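PDB 3KR9: SAM-dependent methyltransferase from Streptococcus pneumoniae, which probably transfers a methyl group from S-adenosylmethionine to N1 of adenine 22 in tRNA. Local coordinates for residues Val47-Gly50 against Pro51-Ser54. Numbering follows the deposited sequence.
Sequences VVEG and PYQS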
loop_
_atom_site.group_PDB
_atom_site.type_symbol
_atom_site.label_atom_id
_atom_site.label_comp_id
_atom_site.label_asym_id
_atom_site.label_seq_id
_atom_site.Cartn_x
_atom_site.Cartn_y
_atom_site.Cartn_z
ATOM N N VAL A 47 -6.651 11.135 -11.129
ATOM C CA VAL A 47 -6.425 12.587 -11.059
ATOM C C VAL A 47 -6.031 13.188 -12.422
ATOM O O VAL A 47 -6.229 14.394 -12.638
ATOM C CB VAL A 47 -5.408 12.988 -9.983
ATOM C CG1 VAL A 47 -4.049 12.404 -10.313
ATOM C CG2 VAL A 47 -5.327 14.596 -9.877
ATOM N N VAL A 48 -5.472 12.379 -13.325
ATOM C CA VAL A 48 -5.085 12.871 -14.661
ATOM C C VAL A 48 -6.010 12.360 -15.772
ATOM O O VAL A 48 -6.604 11.241 -15.673
ATOM C CB VAL A 48 -3.552 12.636 -14.998
ATOM C CG1 VAL A 48 -2.957 11.529 -14.176
ATOM C CG2 VAL A 48 -3.329 12.375 -16.489
ATOM N N GLU A 49 -6.116 13.178 -16.818
ATOM C CA GLU A 49 -7.076 13.016 -17.922
ATOM C C GLU A 49 -6.886 11.709 -18.713
ATOM O O GLU A 49 -7.854 11.020 -19.024
ATOM C CB GLU A 49 -6.926 14.197 -18.900
ATOM C CG GLU A 49 -7.734 14.061 -20.209
ATOM C CD GLU A 49 -9.169 14.331 -19.968
ATOM O OE1 GLU A 49 -9.581 14.398 -18.780
ATOM O OE2 GLU A 49 -9.914 14.435 -20.955
ATOM N N GLY A 50 -5.649 11.403 -19.071
ATOM C CA GLY A 50 -5.337 10.130 -19.734
ATOM C C GLY A 50 -5.845 8.876 -18.982
ATOM O O GLY A 50 -6.718 8.181 -19.455
ATOM N N PRO A 51 -5.281 8.584 -17.805
ATOM C CA PRO A 51 -5.770 7.470 -16.954
ATOM C C PRO A 51 -7.289 7.572 -16.699
ATOM O O PRO A 51 -7.995 6.574 -16.748
ATOM C CB PRO A 51 -4.984 7.683 -15.658
ATOM C CG PRO A 51 -3.637 8.186 -16.133
ATOM C CD PRO A 51 -3.970 9.096 -17.344
ATOM N N TYR A 52 -7.806 8.750 -16.371
ATOM C CA TYR A 52 -9.276 8.894 -16.348
ATOM C C TYR A 52 -9.995 8.335 -17.594
ATOM O O TYR A 52 -10.957 7.613 -17.466
ATOM C CB TYR A 52 -9.694 10.323 -16.273
ATOM C CG TYR A 52 -11.203 10.521 -16.385
ATOM C CD1 TYR A 52 -12.019 10.207 -15.333
ATOM C CD2 TYR A 52 -11.798 11.097 -17.534
ATOM C CE1 TYR A 52 -13.398 10.434 -15.380
ATOM C CE2 TYR A 52 -13.225 11.293 -17.604
ATOM C CZ TYR A 52 -13.997 10.955 -16.516
ATOM O OH TYR A 52 -15.381 11.087 -16.487
ATOM N N GLN A 53 -9.615 8.786 -18.796
ATOM C CA GLN A 53 -10.313 8.321 -20.002
ATOM C C GLN A 53 -10.140 6.803 -20.220
ATOM O O GLN A 53 -11.073 6.133 -20.673
ATOM C CB GLN A 53 -9.797 9.053 -21.251
ATOM C CG GLN A 53 -10.333 10.487 -21.346
ATOM C CD GLN A 53 -11.845 10.510 -21.565
ATOM O OE1 GLN A 53 -12.413 9.597 -22.150
ATOM N NE2 GLN A 53 -12.487 11.570 -21.121
ATOM N N SER A 54 -8.944 6.269 -19.937
ATOM C CA SER A 54 -8.743 4.823 -20.099
ATOM C C SER A 54 -9.664 4.044 -19.129
ATOM O O SER A 54 -10.302 3.045 -19.519
ATOM C CB SER A 54 -7.269 4.432 -19.890
ATOM O OG SER A 54 -7.106 2.999 -19.734
#
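Val48, in the N-cap position, starts the ladder of i to i+4 backbone bonds that opens helix 49-61: Tyr52 N donates to Val48 O (2.9 Å), Gln53 N to Glu49 O (2.9 Å) and Ser54 N to Gly50 O (3.0 Å). This first turn belongs to the beta-alpha-beta crossover from strand 39-46 to strand 68-72 in the class I Rossmann-like methyltransferase fold. Pro51 lacks an N-H, but at this third helical position none is needed, since its i-4 residue, Val47, lies before the N-cap. Its ring meets both methyls of Val48: CG2 presses on Pro51 CD at 3.4 Å, tight for two carbons, while CG1 rests 3.9 Å from Pro51 CG. Glu49 and Gln53, one turn apart, run alongside each other on the surface, each bent at chi2, with carboxylate and amide planes 61° apart; OE2 of Glu49 stays 3.9 Å from NE2 of Gln53, a loose polar approach. With CG anti to the backbone N (chi1 174°), the Tyr52 side chain extends past this turn and touches Glu46 of strand 39-46 and Val70 and Leu72 of strand 68-72; Pro51 also touches Glu46. Ser54 OG is hydrogen-bonded to ND1 of His26 and weakly to OD1 of Asn58. Glu49 OE1 approaches the Tyr52 ring obliquely, 4.2 Å from CD2.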